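Local coordinates for putative integron gene cassette protein (Uncultured bacterium, PDB 3GHJ) that is of unknown function but belongs to the glyoxalase, bleomycin resistance protein and dioxygenase superfamily and forms a two-chain assembly, at residues F30-S43 against G73-Q87. The protein carries 1 engineered substitution. Numbering follows the deposited sequence.
Sequences FEVAVKVKNLEKSS and GMVVLQEEKENWQQQ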
ATOM      1  N   PHE A  30      -1.224   4.257   4.358  1.00  8.36           N
ATOM      2  CA  PHE A  30      -2.574   4.776   4.182  1.00  7.67           C
ATOM      3  C   PHE A  30      -3.230   4.332   2.871  1.00  7.58           C
ATOM      4  O   PHE A  30      -4.348   3.827   2.877  1.00  8.82           O
ATOM      5  CB  PHE A  30      -2.609   6.313   4.301  1.00  9.15           C
ATOM      6  CG  PHE A  30      -3.978   6.878   4.044  1.00  9.50           C
ATOM      7  CD1 PHE A  30      -5.001   6.661   4.955  1.00 11.30           C
ATOM      8  CD2 PHE A  30      -4.256   7.552   2.872  1.00 11.57           C
ATOM      9  CE1 PHE A  30      -6.296   7.144   4.701  1.00 12.02           C
ATOM     10  CE2 PHE A  30      -5.548   8.039   2.612  1.00 12.61           C
ATOM     11  CZ  PHE A  30      -6.558   7.829   3.531  1.00 13.27           C
ATOM     12  N   GLU A  31      -2.546   4.517   1.752  1.00  9.52           N
ATOM     13  CA  GLU A  31      -3.178   4.280   0.470  1.00 10.04           C
ATOM     14  C   GLU A  31      -2.252   3.611  -0.536  1.00  8.90           C
ATOM     15  O   GLU A  31      -1.030   3.730  -0.456  1.00  8.91           O
ATOM     16  CB  GLU A  31      -3.754   5.604  -0.026  1.00 15.37           C
ATOM     17  CG  GLU A  31      -3.543   5.984  -1.448  1.00 19.93           C
ATOM     18  CD  GLU A  31      -3.725   7.480  -1.634  1.00 20.21           C
ATOM     19  OE1 GLU A  31      -4.273   8.148  -0.722  1.00 21.91           O
ATOM     20  OE2 GLU A  31      -3.313   7.994  -2.683  1.00 18.29           O
ATOM     21  N   VAL A  32      -2.852   2.842  -1.439  0.72  8.16           N
ATOM     22  CA  VAL A  32      -2.143   2.300  -2.585  0.72  8.21           C
ATOM     23  C   VAL A  32      -2.945   2.562  -3.849  0.72  7.07           C
ATOM     24  O   VAL A  32      -4.181   2.511  -3.829  0.72  7.16           O
ATOM     25  CB  VAL A  32      -1.921   0.780  -2.456  0.72 11.27           C
ATOM     26  CG1 VAL A  32      -0.960   0.484  -1.327  0.72 12.63           C
ATOM     27  CG2 VAL A  32      -3.248   0.066  -2.232  0.72 13.16           C
ATOM     28  N   ALA A  33      -2.246   2.856  -4.939  1.00  7.79           N
ATOM     29  CA  ALA A  33      -2.871   2.927  -6.259  1.00  7.55           C
ATOM     30  C   ALA A  33      -2.776   1.555  -6.909  1.00  7.62           C
ATOM     31  O   ALA A  33      -1.716   0.928  -6.917  1.00  8.52           O
ATOM     32  CB  ALA A  33      -2.188   3.972  -7.121  1.00  8.95           C
ATOM     33  N   VAL A  34      -3.904   1.090  -7.429  1.00  7.36           N
ATOM     34  CA  VAL A  34      -4.008  -0.245  -8.014  1.00  7.52           C
ATOM     35  C   VAL A  34      -4.410  -0.104  -9.474  1.00  8.56           C
ATOM     36  O   VAL A  34      -5.482   0.434  -9.778  1.00  8.86           O
ATOM     37  CB  VAL A  34      -5.072  -1.076  -7.282  1.00  7.80           C
ATOM     38  CG1 VAL A  34      -5.122  -2.489  -7.845  1.00  8.01           C
ATOM     39  CG2 VAL A  34      -4.769  -1.115  -5.778  1.00  9.62           C
ATOM     40  N   LYS A  35      -3.549  -0.564 -10.379  1.00  7.92           N
ATOM     41  CA  LYS A  35      -3.871  -0.547 -11.806  1.00  9.15           C
ATOM     42  C   LYS A  35      -4.863  -1.651 -12.124  1.00  9.81           C
ATOM     43  O   LYS A  35      -4.639  -2.810 -11.783  1.00 11.10           O
ATOM     44  CB  LYS A  35      -2.607  -0.722 -12.651  1.00 11.54           C
ATOM     45  CG  LYS A  35      -1.524   0.306 -12.365  1.00 15.81           C
ATOM     46  CD  LYS A  35      -2.001   1.721 -12.632  1.00 20.29           C
ATOM     47  CE  LYS A  35      -0.870   2.724 -12.444  1.00 25.06           C
ATOM     48  NZ  LYS A  35      -1.287   4.102 -12.828  1.00 27.56           N
ATOM     49  N   VAL A  36      -5.964  -1.293 -12.776  1.00  9.31           N
ATOM     50  CA  VAL A  36      -7.010  -2.268 -13.068  1.00 10.18           C
ATOM     51  C   VAL A  36      -7.351  -2.301 -14.553  1.00 11.30           C
ATOM     52  O   VAL A  36      -7.311  -1.276 -15.228  1.00 12.70           O
ATOM     53  CB  VAL A  36      -8.294  -1.990 -12.240  1.00 10.12           C
ATOM     54  CG1 VAL A  36      -7.948  -1.906 -10.754  1.00  9.78           C
ATOM     55  CG2 VAL A  36      -8.991  -0.705 -12.699  1.00 11.42           C
ATOM     56  N   LYS A  37      -7.704  -3.482 -15.042  1.00 12.84           N
ATOM     57  CA  LYS A  37      -8.092  -3.631 -16.449  1.00 13.85           C
ATOM     58  C   LYS A  37      -9.478  -3.059 -16.750  1.00 14.52           C
ATOM     59  O   LYS A  37      -9.721  -2.546 -17.845  1.00 16.79           O
ATOM     60  CB  LYS A  37      -8.022  -5.099 -16.871  1.00 16.45           C
ATOM     61  CG  LYS A  37      -6.598  -5.626 -17.020  1.00 20.78           C
ATOM     62  CD  LYS A  37      -5.914  -5.066 -18.262  1.00 24.73           C
ATOM     63  CE  LYS A  37      -4.530  -5.674 -18.452  1.00 27.11           C
ATOM     64  NZ  LYS A  37      -3.965  -5.352 -19.795  1.00 29.94           N
ATOM     65  N   ASN A  38     -10.382  -3.143 -15.783  1.00 14.55           N
ATOM     66  CA  ASN A  38     -11.758  -2.709 -15.970  1.00 13.52           C
ATOM     67  C   ASN A  38     -12.229  -2.031 -14.693  1.00 13.25           C
ATOM     68  O   ASN A  38     -12.381  -2.684 -13.653  1.00 13.14           O
ATOM     69  CB  ASN A  38     -12.637  -3.916 -16.312  1.00 15.95           C
ATOM     70  CG  ASN A  38     -14.080  -3.536 -16.619  1.00 17.25           C
ATOM     71  OD1 ASN A  38     -14.754  -2.890 -15.824  1.00 18.15           O
ATOM     72  ND2 ASN A  38     -14.569  -3.977 -17.776  1.00 20.56           N
ATOM     73  N   LEU A  39     -12.450  -0.726 -14.775  1.00 13.55           N
ATOM     74  CA  LEU A  39     -12.786   0.053 -13.587  1.00 13.28           C
ATOM     75  C   LEU A  39     -14.056  -0.462 -12.920  1.00 13.97           C
ATOM     76  O   LEU A  39     -14.112  -0.576 -11.699  1.00 14.18           O
ATOM     77  CB  LEU A  39     -12.921   1.539 -13.911  1.00 13.92           C
ATOM     78  CG  LEU A  39     -13.002   2.453 -12.685  1.00 14.33           C
ATOM     79  CD1 LEU A  39     -11.721   2.341 -11.850  1.00 14.71           C
ATOM     80  CD2 LEU A  39     -13.236   3.890 -13.114  1.00 15.59           C
ATOM     81  N   GLU A  40     -15.076  -0.778 -13.713  1.00 15.04           N
ATOM     82  CA  GLU A  40     -16.343  -1.219 -13.139  1.00 16.31           C
ATOM     83  C   GLU A  40     -16.217  -2.573 -12.454  1.00 16.17           C
ATOM     84  O   GLU A  40     -16.700  -2.766 -11.340  1.00 16.58           O
ATOM     85  CB  GLU A  40     -17.441  -1.261 -14.208  1.00 19.85           C
ATOM     86  CG  GLU A  40     -17.933   0.114 -14.660  1.00 24.44           C
ATOM     87  CD  GLU A  40     -16.954   0.848 -15.569  1.00 27.01           C
ATOM     88  OE1 GLU A  40     -16.146   0.185 -16.258  1.00 26.21           O
ATOM     89  OE2 GLU A  40     -17.000   2.098 -15.601  1.00 28.86           O
ATOM     90  N   LYS A  41     -15.572  -3.523 -13.121  1.00 16.76           N
ATOM     91  CA  LYS A  41     -15.456  -4.853 -12.554  1.00 17.01           C
ATOM     92  C   LYS A  41     -14.589  -4.831 -11.297  1.00 15.16           C
ATOM     93  O   LYS A  41     -14.880  -5.519 -10.321  1.00 15.82           O
ATOM     94  CB  LYS A  41     -14.909  -5.847 -13.578  1.00 18.98           C
ATOM     95  CG  LYS A  41     -15.874  -6.101 -14.744  1.00 21.75           C
ATOM     96  CD  LYS A  41     -15.383  -7.221 -15.647  1.00 24.36           C
ATOM     97  CE  LYS A  41     -16.384  -7.496 -16.765  1.00 27.33           C
ATOM     98  NZ  LYS A  41     -15.829  -8.421 -17.792  1.00 29.54           N
ATOM     99  N   SER A  42     -13.519  -4.050 -11.327  1.00 13.08           N
ATOM    100  CA  SER A  42     -12.681  -3.964 -10.137  1.00 11.60           C
ATOM    101  C   SER A  42     -13.378  -3.196  -9.013  1.00 11.65           C
ATOM    102  O   SER A  42     -13.297  -3.595  -7.851  1.00 11.64           O
ATOM    103  CB  SER A  42     -11.304  -3.372 -10.451  1.00 10.11           C
ATOM    104  OG  SER A  42     -10.472  -4.347 -11.061  1.00 11.61           O
ATOM    105  N   SER A  43     -14.076  -2.116  -9.347  1.00 12.04           N
ATOM    106  CA  SER A  43     -14.831  -1.399  -8.322  1.00 12.43           C
ATOM    107  C   SER A  43     -15.833  -2.334  -7.646  1.00 12.80           C
ATOM    108  O   SER A  43     -16.008  -2.297  -6.428  1.00 12.61           O
ATOM    109  CB  SER A  43     -15.542  -0.183  -8.910  1.00 12.68           C
ATOM    110  OG  SER A  43     -14.615   0.785  -9.371  1.00 13.42           O
ATOM    111  N   GLY A  73      -7.851   3.806   5.710  1.00 10.71           N
ATOM    112  CA  GLY A  73      -7.033   3.543   4.540  1.00  9.48           C
ATOM    113  C   GLY A  73      -7.804   3.847   3.275  1.00  8.96           C
ATOM    114  O   GLY A  73      -8.982   4.197   3.324  1.00  9.76           O
HETATM  115  N   MSE A  74      -7.134   3.699   2.137  1.00  8.37           N
HETATM  116  CA  MSE A  74      -7.739   4.014   0.852  1.00  8.66           C
HETATM  117  C   MSE A  74      -7.074   3.216  -0.249  1.00  8.38           C
HETATM  118  O   MSE A  74      -5.862   2.994  -0.222  1.00  9.40           O
HETATM  119  CB  MSE A  74      -7.605   5.507   0.565  1.00 10.60           C
HETATM  120  CG  MSE A  74      -8.049   5.973  -0.814  1.00 11.41           C
HETATM  121 SE   MSE A  74      -8.199   7.923  -0.921  0.79 15.01          SE
HETATM  122  CE  MSE A  74      -9.900   8.097  -0.030  1.00 15.75           C
ATOM    123  N   VAL A  75      -7.865   2.712  -1.191  0.65  7.57           N
ATOM    124  CA  VAL A  75      -7.294   2.236  -2.437  0.65  8.51           C
ATOM    125  C   VAL A  75      -7.756   3.167  -3.540  0.65  8.28           C
ATOM    126  O   VAL A  75      -8.882   3.667  -3.511  0.65  9.44           O
ATOM    127  CB  VAL A  75      -7.674   0.774  -2.772  0.65 11.09           C
ATOM    128  CG1 VAL A  75      -7.067  -0.185  -1.757  0.65 11.20           C
ATOM    129  CG2 VAL A  75      -9.181   0.608  -2.854  0.65 12.52           C
ATOM    130  N   VAL A  76      -6.870   3.429  -4.489  1.00  8.75           N
ATOM    131  CA  VAL A  76      -7.214   4.203  -5.674  1.00  9.31           C
ATOM    132  C   VAL A  76      -7.120   3.287  -6.885  1.00  8.95           C
ATOM    133  O   VAL A  76      -6.029   2.934  -7.329  1.00  9.94           O
ATOM    134  CB  VAL A  76      -6.298   5.433  -5.883  1.00 11.25           C
ATOM    135  CG1 VAL A  76      -6.848   6.300  -7.025  1.00 13.28           C
ATOM    136  CG2 VAL A  76      -6.178   6.242  -4.594  1.00 12.99           C
ATOM    137  N   LEU A  77      -8.268   2.874  -7.407  1.00  8.47           N
ATOM    138  CA  LEU A  77      -8.270   2.035  -8.589  1.00  8.92           C
ATOM    139  C   LEU A  77      -8.063   2.924  -9.806  1.00  9.96           C
ATOM    140  O   LEU A  77      -8.726   3.950  -9.944  1.00 12.21           O
ATOM    141  CB  LEU A  77      -9.595   1.277  -8.705  1.00  9.87           C
ATOM    142  CG  LEU A  77     -10.043   0.482  -7.473  1.00  9.31           C
ATOM    143  CD1 LEU A  77     -11.368  -0.207  -7.767  1.00 10.40           C
ATOM    144  CD2 LEU A  77      -8.992  -0.543  -7.059  1.00 10.20           C
ATOM    145  N   GLN A  78      -7.129   2.548 -10.673  1.00  9.61           N
ATOM    146  CA  GLN A  78      -6.826   3.358 -11.854  1.00 10.46           C
ATOM    147  C   GLN A  78      -6.855   2.470 -13.081  1.00 10.59           C
ATOM    148  O   GLN A  78      -6.072   1.536 -13.185  1.00 10.63           O
ATOM    149  CB  GLN A  78      -5.442   3.993 -11.706  1.00 12.43           C
ATOM    150  CG  GLN A  78      -5.332   4.891 -10.485  1.00 14.87           C
ATOM    151  CD  GLN A  78      -3.935   5.435 -10.258  1.00 17.86           C
ATOM    152  OE1 GLN A  78      -3.765   6.569  -9.801  1.00 22.90           O
ATOM    153  NE2 GLN A  78      -2.931   4.629 -10.560  1.00 18.00           N
ATOM    154  N   GLU A  79      -7.766   2.743 -14.007  1.00 11.75           N
ATOM    155  CA  GLU A  79      -7.876   1.893 -15.177  1.00 14.24           C
ATOM    156  C   GLU A  79      -6.695   2.055 -16.127  1.00 18.86           C
ATOM    157  O   GLU A  79      -6.330   3.172 -16.501  1.00 19.80           O
ATOM    158  CB  GLU A  79      -9.180   2.162 -15.923  1.00 15.79           C
ATOM    159  CG  GLU A  79      -9.516   1.105 -16.956  1.00 17.45           C
ATOM    160  CD  GLU A  79     -10.867   1.349 -17.588  1.00 19.12           C
ATOM    161  OE1 GLU A  79     -10.968   2.253 -18.446  1.00 21.56           O
ATOM    162  OE2 GLU A  79     -11.827   0.645 -17.222  1.00 19.61           O
ATOM    163  N   GLU A  80      -6.111   0.936 -16.497  0.53 21.86           N
ATOM    164  CA  GLU A  80      -5.005   0.853 -17.454  0.53 29.19           C
ATOM    165  C   GLU A  80      -5.196  -0.409 -18.291  0.53 28.16           C
ATOM    166  O   GLU A  80      -5.120  -1.474 -17.761  0.53 26.38           O
ATOM    167  CB  GLU A  80      -3.693   0.750 -16.678  0.53 38.41           C
ATOM    168  CG  GLU A  80      -3.195   2.035 -16.179  0.53 47.09           C
ATOM    169  CD  GLU A  80      -1.654   2.171 -16.230  0.53 54.03           C
ATOM    170  OE1 GLU A  80      -0.920   1.133 -16.173  0.53 56.04           O
ATOM    171  OE2 GLU A  80      -1.220   3.336 -16.302  0.53 56.45           O
ATOM    172  N   LYS A  81      -5.447  -0.279 -19.585  1.00 29.57           N
ATOM    173  CA  LYS A  81      -5.741  -1.439 -20.420  1.00 34.63           C
ATOM    174  C   LYS A  81      -4.513  -2.126 -21.020  1.00 34.94           C
ATOM    175  O   LYS A  81      -4.631  -3.204 -21.601  1.00 34.80           O
ATOM    176  CB  LYS A  81      -6.756  -1.064 -21.500  1.00 39.95           C
ATOM    177  CG  LYS A  81      -8.047  -0.505 -20.922  1.00 45.07           C
ATOM    178  CD  LYS A  81      -9.150  -0.425 -21.956  1.00 49.79           C
ATOM    179  CE  LYS A  81     -10.484  -0.112 -21.295  1.00 53.01           C
ATOM    180  NZ  LYS A  81     -11.601  -0.056 -22.279  1.00 54.70           N
ATOM    181  N   GLU A  82      -3.353  -1.504 -20.932  1.00 36.06           N
ATOM    182  CA  GLU A  82      -2.099  -2.079 -21.404  1.00 38.91           C
ATOM    183  C   GLU A  82      -1.025  -2.278 -20.311  1.00 32.77           C
ATOM    184  O   GLU A  82      -1.095  -1.697 -19.266  1.00 31.86           O
ATOM    185  CB  GLU A  82      -1.582  -1.199 -22.573  1.00 47.50           C
ATOM    186  CG  GLU A  82      -2.686  -0.889 -23.666  1.00 55.79           C
ATOM    187  CD  GLU A  82      -2.161  -0.626 -25.098  1.00 62.53           C
ATOM    188  OE1 GLU A  82      -1.041  -0.099 -25.281  1.00 64.82           O
ATOM    189  OE2 GLU A  82      -2.910  -0.905 -26.033  1.00 64.72           O
ATOM    190  N   ASN A  83       0.018  -3.023 -20.625  0.58 30.44           N
ATOM    191  CA  ASN A  83       1.220  -3.117 -19.797  0.58 28.92           C
ATOM    192  C   ASN A  83       0.998  -3.691 -18.395  0.58 23.14           C
ATOM    193  O   ASN A  83       1.445  -3.110 -17.403  0.58 22.56           O
ATOM    194  CB  ASN A  83       1.892  -1.746 -19.684  0.58 34.12           C
ATOM    195  CG  ASN A  83       2.205  -1.135 -21.039  0.58 38.62           C
ATOM    196  OD1 ASN A  83       2.350  -1.844 -22.035  0.58 40.11           O
ATOM    197  ND2 ASN A  83       2.316   0.187 -21.079  0.58 39.98           N
ATOM    198  N   TRP A  84       0.328  -4.835 -18.314  1.00 18.54           N
ATOM    199  CA  TRP A  84       0.018  -5.441 -17.028  1.00 14.52           C
ATOM    200  C   TRP A  84       1.267  -5.764 -16.220  1.00 14.02           C
ATOM    201  O   TRP A  84       2.237  -6.313 -16.741  1.00 15.01           O
ATOM    202  CB  TRP A  84      -0.787  -6.734 -17.217  1.00 13.30           C
ATOM    203  CG  TRP A  84      -1.282  -7.331 -15.912  1.00 12.71           C
ATOM    204  CD1 TRP A  84      -2.450  -7.031 -15.263  1.00 13.03           C
ATOM    205  CD2 TRP A  84      -0.622  -8.321 -15.106  1.00 11.46           C
ATOM    206  NE1 TRP A  84      -2.552  -7.767 -14.106  1.00 12.33           N
ATOM    207  CE2 TRP A  84      -1.451  -8.574 -13.991  1.00 11.48           C
ATOM    208  CE3 TRP A  84       0.577  -9.038 -15.229  1.00 11.09           C
ATOM    209  CZ2 TRP A  84      -1.116  -9.508 -13.008  1.00 11.10           C
ATOM    210  CZ3 TRP A  84       0.911  -9.962 -14.251  1.00 11.37           C
ATOM    211  CH2 TRP A  84       0.065 -10.194 -13.155  1.00 10.64           C
ATOM    212  N   GLN A  85       1.265  -5.398 -14.929  0.57 12.61           N
ATOM    213  CA  GLN A  85       2.277  -5.824 -14.009  0.57 13.02           C
ATOM    214  C   GLN A  85       1.637  -6.166 -12.672  0.57 11.13           C
ATOM    215  O   GLN A  85       0.863  -5.423 -12.193  0.57 11.49           O
ATOM    216  CB  GLN A  85       3.351  -4.739 -13.793  0.57 16.00           C
ATOM    217  CG  GLN A  85       4.510  -4.811 -14.791  0.57 20.20           C
ATOM    218  CD  GLN A  85       5.788  -4.135 -14.285  0.57 25.10           C
ATOM    219  OE1 GLN A  85       5.962  -3.844 -13.116  0.57 28.12           O
ATOM    220  NE2 GLN A  85       6.635  -3.852 -15.197  0.57 26.99           N
ATOM    221  N   GLN A  86       2.013  -7.295 -12.117  1.00 10.07           N
ATOM    222  CA  GLN A  86       1.431  -7.721 -10.856  1.00  9.00           C
ATOM    223  C   GLN A  86       1.836  -6.800  -9.717  1.00  9.28           C
ATOM    224  O   GLN A  86       3.004  -6.420  -9.596  1.00 11.64           O
ATOM    225  CB  GLN A  86       1.818  -9.161 -10.510  1.00 10.36           C
ATOM    226  CG  GLN A  86       0.883  -9.748  -9.457  1.00 11.07           C
ATOM    227  CD  GLN A  86       1.149 -11.199  -9.174  1.00 16.27           C
ATOM    228  OE1 GLN A  86       0.227 -12.026  -9.217  1.00 18.99           O
ATOM    229  NE2 GLN A  86       2.395 -11.526  -8.880  1.00 19.59           N
ATOM    230  N   GLN A  87       0.865  -6.463  -8.889  1.00  8.28           N
ATOM    231  CA  GLN A  87       1.101  -5.735  -7.669  1.00  8.06           C
ATOM    232  C   GLN A  87       0.864  -6.650  -6.458  1.00  7.98           C
ATOM    233  O   GLN A  87       0.166  -7.608  -6.548  1.00  9.12           O
ATOM    234  CB  GLN A  87       0.169  -4.539  -7.601  1.00  8.42           C
ATOM    235  CG  GLN A  87       0.469  -3.494  -8.652  1.00  8.59           C
ATOM    236  CD  GLN A  87      -0.464  -2.314  -8.623  1.00  8.46           C
ATOM    237  OE1 GLN A  87      -1.096  -2.022  -9.573  1.00  9.60           O
ATOM    238  NE2 GLN A  87      -0.483  -1.620  -7.523  1.00  9.43           N
TER
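V32, V34 and V36 pair in parallel with V75, L77 and E79, and backbone bonds stitch the strands together from F30 to E80; V34 N gives a nearly straight one to V76 O (2.8 Å, 172°). L77 fills the angle between strand and helix 39-49: CD2 rests 4.0 Å from CB of V34, while CD1 reaches the backbone of S43. From the helix, L39 CD1 comes down on CB of L77, 3.9 Å away.

At the helix start, E79 has CG anti to its own N (chi1 -167°) and an extended chain, which carries OE2 to L39 N (2.9 Å), met on the anti side of the carboxylate. R62 forms salt bridges with both E79 and E40, probably easing the closeness of the two acids. N38 caps the helix, its OD1 accepting from K41 N.

On the other edge of strand 30-36, Q87 lays its amide against the backbone: NE2 gives to A33 O (2.9 Å) and OE1 takes K35 N (3.0 Å), each bond on a carbonyl lone pair. Two bonds thus fix the rotation of that amide. Beyond the strands, K37 NZ gives to K81 O (2.9 Å).

Further along that edge, E31 and V32 pair with an antiparallel strand of the second subunit, where H88 of that subunit holds the E31 carboxylate. In this βαβββ module of the superfamily, strand order 1-4-3-2, E79 therefore holds the helix start to the last strand by polar bonding as well as apolar packing.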